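Local coordinates for protein toxin PAU_02230 (Photorhabdus asymbiotica subsp. asymbiotica ATCC 43949, PDB 6HV6) that is a bacterial toxin, also called PaTox, whose modelled part is an alpha+beta structure combining many helices with a six-stranded antiparallel sheet, at residues 78-81 with 82-85; 208-212 with 213-217; 324-327 with 328-331. The protein carries 1 engineered substitution. One frame throughout, in Å; residues are numbered along the deposited sequence.

Contact 1. Residues 78-81 with 82-85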
# COMPACT_ATOMS: atom_id res chain seq x y z
N TYR A 78 21.37 9.59 -4.25
CA TYR A 78 20.93 10.98 -4.17
C TYR A 78 21.30 11.54 -2.81
O TYR A 78 21.54 10.79 -1.85
CB TYR A 78 19.41 11.10 -4.40
CG TYR A 78 18.61 10.40 -3.34
CD1 TYR A 78 18.38 9.03 -3.40
CD2 TYR A 78 18.07 11.11 -2.28
CE1 TYR A 78 17.67 8.39 -2.43
CE2 TYR A 78 17.35 10.47 -1.29
CZ TYR A 78 17.15 9.11 -1.38
OH TYR A 78 16.43 8.46 -0.41
N ASN A 79 21.35 12.86 -2.73
CA ASN A 79 21.61 13.54 -1.46
C ASN A 79 20.33 13.55 -0.63
O ASN A 79 19.36 14.23 -0.99
CB ASN A 79 22.11 14.96 -1.70
CG ASN A 79 22.55 15.64 -0.41
OD1 ASN A 79 21.74 15.96 0.45
ND2 ASN A 79 23.85 15.85 -0.28
N GLN A 80 20.32 12.80 0.47
CA GLN A 80 19.10 12.64 1.25
C GLN A 80 18.60 13.98 1.79
O GLN A 80 17.40 14.26 1.75
CB GLN A 80 19.32 11.65 2.40
CG GLN A 80 18.05 11.30 3.18
CD GLN A 80 17.02 10.59 2.32
OE1 GLN A 80 17.28 9.51 1.77
NE2 GLN A 80 15.83 11.18 2.19
N GLU A 81 19.51 14.82 2.28
CA GLU A 81 19.12 16.09 2.88
C GLU A 81 18.48 17.01 1.85
O GLU A 81 17.44 17.63 2.11
CB GLU A 81 20.34 16.76 3.52
CG GLU A 81 20.02 18.05 4.23
CD GLU A 81 21.24 18.70 4.85
OE1 GLU A 81 22.26 18.00 5.03
OE2 GLU A 81 21.18 19.92 5.14
N ASN A 82 19.08 17.12 0.66
CA ASN A 82 18.46 17.93 -0.38
C ASN A 82 17.14 17.32 -0.84
O ASN A 82 16.18 18.05 -1.09
CB ASN A 82 19.41 18.09 -1.57
CG ASN A 82 20.60 18.98 -1.24
OD1 ASN A 82 20.61 19.62 -0.19
ND2 ASN A 82 21.59 19.01 -2.12
N PHE A 83 17.07 16.00 -0.95
CA PHE A 83 15.81 15.35 -1.29
C PHE A 83 14.72 15.72 -0.29
O PHE A 83 13.61 16.09 -0.67
CB PHE A 83 16.00 13.84 -1.36
CG PHE A 83 14.75 13.08 -1.73
CD1 PHE A 83 14.41 12.88 -3.05
CD2 PHE A 83 13.92 12.56 -0.74
CE1 PHE A 83 13.26 12.18 -3.39
CE2 PHE A 83 12.77 11.86 -1.08
CZ PHE A 83 12.44 11.68 -2.40
N ASP A 84 15.03 15.62 1.01
CA ASP A 84 14.05 15.96 2.04
C ASP A 84 13.61 17.42 1.94
O ASP A 84 12.43 17.73 2.07
CB ASP A 84 14.62 15.66 3.43
CG ASP A 84 14.94 14.17 3.63
OD1 ASP A 84 14.36 13.31 2.93
OD2 ASP A 84 15.78 13.86 4.50
N THR A 85 14.56 18.33 1.70
CA THR A 85 14.21 19.74 1.51
C THR A 85 13.26 19.92 0.33
O THR A 85 12.27 20.66 0.42
CB THR A 85 15.49 20.56 1.30
OG1 THR A 85 16.29 20.50 2.48
CG2 THR A 85 15.15 22.01 1.02
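Asn79 meets Asn82 at the start of helix 80-93, where Asn79 is the N-cap. Its side chain can be followed outward. CB packs beside Asn82 CB, and CG lies 3.9 Å from Asn82 ND2. At the tip, OD1 accepts from the backbone Asn82 N at 2.9 Å, a nearly straight bond that takes up an N-H of the first turn. The donor is tilted from the plane of the accepting amide. The two Asn amides are stacked, with planes 21° apart. Behind the cap, Asn79 O receives Phe83 N at 2.9 Å, the first regular bond of the helix. Asn79 N is bonded to Asp131, and Asn82 packs on helix 130-138.

Gln80 reaches Asp84 one turn on. A bend at chi2 (64°) turns its amide toward Asp84. NE2 then donates to Asp84 OD1 at 2.7 Å. The carboxylate oxygen lies in the Gln amide plane and is met on its syn side, although the donor stands well out of the carboxylate plane. Gln80 OE1 is close to Tyr78 OH, in a weak bond that the geometry does not settle.

Tyr78 and Phe83 form the apolar side of the contact. Tyr78 CD2 touches Phe83 CB at 3.5 Å. The rings meet obliquely, with centroids 5.0 Å apart and planes at 55°. Both side chains also touch Ile161 of helix 144-176, and Phe83 is buried.

Glu81 O, in the first turn, accepts two bonds. Thr85 N donates to it at 3.0 Å, and Thr85 OG1 donates to the same oxygen at 3.1 Å from the opposite face of the carbonyl plane.

Contact 2. Residues 208-212 with 213-217; sequences WALQS and SQDAK. With EDO (1,2-ethanediol), chain F.
Ser212 holds OG between its backbone N and its carbonyl carbon (chi1 59°). Gln214 sets CG anti to its carbonyl carbon (chi1 -69°) and runs extended from there. These torsions bring Gln214 NE2 to Ser212 OG, an almost straight bond of 2.9 Å in the amide plane. Ser212 OG in turn donates back to Trp208 O at 2.8 Å, from above the carbonyl plane, and sits over one face of the indole, offset toward the rim. Trp208 NE1 and Gln214 NE2 both donate to Asn362 OD1, so one outside oxygen joins the two side chains.

The stretch is the turn between helices 199-211 and 215-224. Ser213 takes a left-handed backbone conformation (phi 58°), and Gln214 N donates to Ala209 O at 2.8 Å. This is the 6-to-1 bond found in a Schellman motif. A water bonded to Leu210 O bridges to Asp215 OD1.

Leu210 CD2 packs 3.5 Å from Asp215 CB, the two side chains crossing at about a right angle. Asp215 OD2 is bonded to Tyr316 OH. A 1,2-ethanediol, probably from the crystallisation liquor, accepts from Lys217 N through O2 at 2.9 Å.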
# COMPACT_ATOMS: atom_id res chain seq x y z
N TRP A 208 -10.88 -14.80 1.35
CA TRP A 208 -11.36 -15.93 0.56
C TRP A 208 -10.21 -16.72 -0.05
O TRP A 208 -10.23 -17.96 -0.07
CB TRP A 208 -12.31 -15.47 -0.53
CG TRP A 208 -12.68 -16.61 -1.42
CD1 TRP A 208 -12.43 -16.73 -2.75
CD2 TRP A 208 -13.30 -17.84 -1.01
NE1 TRP A 208 -12.89 -17.95 -3.21
CE2 TRP A 208 -13.42 -18.65 -2.16
CE3 TRP A 208 -13.78 -18.33 0.22
CZ2 TRP A 208 -14.00 -19.91 -2.12
CZ3 TRP A 208 -14.36 -19.60 0.25
CH2 TRP A 208 -14.46 -20.37 -0.91
N ALA A 209 -9.20 -16.01 -0.57
CA ALA A 209 -8.02 -16.67 -1.11
C ALA A 209 -7.40 -17.61 -0.08
O ALA A 209 -7.04 -18.75 -0.39
CB ALA A 209 -6.98 -15.63 -1.54
N LEU A 210 -7.28 -17.15 1.17
CA LEU A 210 -6.66 -17.97 2.19
C LEU A 210 -7.50 -19.20 2.49
O LEU A 210 -6.96 -20.30 2.69
CB LEU A 210 -6.43 -17.16 3.47
CG LEU A 210 -5.17 -16.29 3.48
CD1 LEU A 210 -5.21 -15.34 4.68
CD2 LEU A 210 -3.93 -17.19 3.56
N GLN A 211 -8.83 -19.05 2.50
CA GLN A 211 -9.69 -20.19 2.82
C GLN A 211 -9.81 -21.18 1.67
O GLN A 211 -10.28 -22.30 1.88
CB GLN A 211 -11.08 -19.69 3.23
CG GLN A 211 -11.04 -18.79 4.48
CD GLN A 211 -12.42 -18.54 5.07
OE1 GLN A 211 -13.41 -19.18 4.69
NE2 GLN A 211 -12.50 -17.60 6.01
N SER A 212 -9.38 -20.81 0.46
CA SER A 212 -9.52 -21.67 -0.71
C SER A 212 -8.18 -22.03 -1.32
O SER A 212 -8.13 -22.45 -2.47
CB SER A 212 -10.41 -21.00 -1.75
OG SER A 212 -9.85 -19.75 -2.14
N SER A 213 -7.08 -21.88 -0.57
CA SER A 213 -5.74 -22.25 -1.06
C SER A 213 -5.39 -21.51 -2.34
O SER A 213 -4.82 -22.09 -3.27
CB SER A 213 -5.63 -23.77 -1.26
OG SER A 213 -6.09 -24.47 -0.13
N GLN A 214 -5.71 -20.22 -2.39
CA GLN A 214 -5.39 -19.36 -3.52
C GLN A 214 -4.59 -18.14 -3.11
O GLN A 214 -4.45 -17.21 -3.91
CB GLN A 214 -6.66 -18.93 -4.25
CG GLN A 214 -7.36 -20.08 -4.97
CD GLN A 214 -8.59 -19.63 -5.75
OE1 GLN A 214 -8.57 -19.55 -6.98
NE2 GLN A 214 -9.66 -19.33 -5.03
N ASP A 215 -4.05 -18.13 -1.88
CA ASP A 215 -3.36 -16.95 -1.36
C ASP A 215 -2.07 -16.66 -2.12
O ASP A 215 -1.73 -15.50 -2.34
CB ASP A 215 -3.07 -17.10 0.14
CG ASP A 215 -2.58 -18.50 0.53
OD1 ASP A 215 -3.25 -19.50 0.21
OD2 ASP A 215 -1.52 -18.59 1.19
N ALA A 216 -1.32 -17.70 -2.49
CA ALA A 216 -0.09 -17.46 -3.26
C ALA A 216 -0.41 -16.88 -4.63
O ALA A 216 0.26 -15.94 -5.09
CB ALA A 216 0.71 -18.76 -3.39
N LYS A 217 -1.42 -17.43 -5.30
CA LYS A 217 -1.85 -16.89 -6.59
C LYS A 217 -2.29 -15.43 -6.46
O LYS A 217 -1.87 -14.58 -7.25
CB LYS A 217 -2.99 -17.75 -7.14
CG LYS A 217 -3.63 -17.21 -8.41
CD LYS A 217 -4.86 -18.04 -8.74
CE LYS A 217 -4.84 -18.56 -10.17
NZ LYS A 217 -4.88 -17.45 -11.16
C1 EDO F . -2.18 -20.63 -2.47
O1 EDO F . -1.32 -21.26 -1.52
C2 EDO F . -1.84 -21.05 -3.90
O2 EDO F . -2.43 -20.14 -4.84
O HOH W 1 -4.29 -21.13 2.23

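Contact 3. Residues 324-327 with 328-331; sequences AAFF and QKKM
The Phe327 ring carries Met331 on one face, and the Phe326 ring carries Lys330 on one of its own. In each pair the partners are four residues, about one turn, apart on helix 320-334. Phe327 also meets Phe307 edge-to-face, and Phe326 meets Trp173 in the same manner.

Met331 CG stands 3.8 Å from the centroid of the Phe327 ring, 23° off its normal, in a CH-pi contact. It is displaced toward the rim, where it lies 3.6 Å from Phe327 CE2. The thioether then follows the rim over the same face: SD approaches obliquely in a Met-aromatic contact, and CE comes within 3.8 Å of Phe327 CE1. CG is anti to the carbonyl carbon (chi1 -65°), and a further bend at chi2 lays the sulfur along the rim.

Lys330 uses its aliphatic part in a similar way. Its CG lies 4.0 Å from the centroid of the Phe326 ring, 17° off the normal. The bent chain continues past the rim, with CE 3.7 Å from Phe326 CE1. The charged end goes further: NZ bonds to Ser176 OG and to Gln333 OE1. Lys329 passes the same ring obliquely, and its NZ bonds to Ser176 O. The end of helix 144-176 therefore receives both lysines.

Phe326, Phe327, Lys330 and Met331 are buried, and Phe326, Lys330 and Met331 each touch Phe307 of strand 304-309. This face of the helix therefore packs on the six-stranded sheet. The backbone is regular, with four successive i to i+4 bonds starting at Ala324 O. The last of them runs from Met331 N to Phe327 O at 2.9 Å, and Met331 CG lies 3.3 Å from that same oxygen.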
# COMPACT_ATOMS: atom_id res chain seq x y z
N ALA A 324 -0.27 -13.42 17.11
CA ALA A 324 -0.86 -12.33 17.88
C ALA A 324 0.19 -11.41 18.47
O ALA A 324 -0.01 -10.19 18.54
CB ALA A 324 -1.74 -12.90 18.99
N ALA A 325 1.32 -11.96 18.93
CA ALA A 325 2.38 -11.10 19.42
C ALA A 325 2.90 -10.20 18.30
O ALA A 325 3.12 -9.00 18.50
CB ALA A 325 3.52 -11.93 20.01
N PHE A 326 3.07 -10.76 17.11
CA PHE A 326 3.52 -9.97 15.97
C PHE A 326 2.50 -8.90 15.61
O PHE A 326 2.86 -7.73 15.41
CB PHE A 326 3.78 -10.90 14.78
CG PHE A 326 4.22 -10.18 13.55
CD1 PHE A 326 5.44 -9.53 13.51
CD2 PHE A 326 3.41 -10.16 12.43
CE1 PHE A 326 5.85 -8.86 12.38
CE2 PHE A 326 3.81 -9.49 11.28
CZ PHE A 326 5.04 -8.85 11.26
N PHE A 327 1.23 -9.28 15.54
CA PHE A 327 0.17 -8.31 15.23
C PHE A 327 0.16 -7.17 16.25
O PHE A 327 0.03 -6.00 15.88
CB PHE A 327 -1.18 -9.03 15.19
CG PHE A 327 -2.37 -8.10 15.11
CD1 PHE A 327 -2.86 -7.68 13.87
CD2 PHE A 327 -3.01 -7.67 16.26
CE1 PHE A 327 -3.95 -6.82 13.80
CE2 PHE A 327 -4.10 -6.82 16.20
CZ PHE A 327 -4.58 -6.39 14.96
N GLN A 328 0.30 -7.49 17.53
CA GLN A 328 0.29 -6.42 18.53
C GLN A 328 1.49 -5.50 18.37
O GLN A 328 1.37 -4.28 18.49
CB GLN A 328 0.26 -7.00 19.95
CG GLN A 328 0.31 -5.91 21.02
CD GLN A 328 0.19 -6.44 22.43
OE1 GLN A 328 0.72 -7.50 22.76
NE2 GLN A 328 -0.52 -5.71 23.28
N LYS A 329 2.67 -6.06 18.09
CA LYS A 329 3.84 -5.23 17.84
C LYS A 329 3.61 -4.30 16.65
O LYS A 329 4.01 -3.13 16.67
CB LYS A 329 5.06 -6.13 17.62
CG LYS A 329 6.35 -5.39 17.35
CD LYS A 329 7.54 -6.35 17.35
CE LYS A 329 7.56 -7.26 16.13
NZ LYS A 329 8.65 -8.28 16.22
N LYS A 330 2.94 -4.80 15.61
CA LYS A 330 2.70 -3.96 14.44
C LYS A 330 1.65 -2.89 14.72
O LYS A 330 1.73 -1.79 14.15
CB LYS A 330 2.27 -4.84 13.25
CG LYS A 330 3.39 -5.77 12.75
CD LYS A 330 4.60 -4.98 12.21
CE LYS A 330 5.86 -5.22 13.03
NZ LYS A 330 7.07 -4.64 12.36
N MET A 331 0.67 -3.16 15.57
CA MET A 331 -0.29 -2.11 15.91
C MET A 331 0.40 -0.98 16.68
O MET A 331 0.14 0.20 16.44
CB MET A 331 -1.46 -2.69 16.70
CG MET A 331 -2.33 -3.70 15.91
SD MET A 331 -2.94 -3.13 14.28
CE MET A 331 -1.73 -3.82 13.16

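How the contacts relate
The three contacts follow one another along the chain. None nests in or crosses another, and none closes a long loop. Contact 1 starts helix 80-93, which packs on helices 130-138 and 144-176. Contact 2 closes the tight turn between helices 199-211 and 215-224, beside helix 361-365 and strand 289-296. Contact 3 lies within helix 320-334, on strand 304-309. Contacts 1 and 2 are on opposite sides of the chain's centre, with centres 42 Å apart. Contacts 2 and 3 are closer, about 12 Å between nearest atoms. The long helix 144-176 joins contacts 1 and 3: Ile161 touches the first, and Trp173 and Ser176 the third.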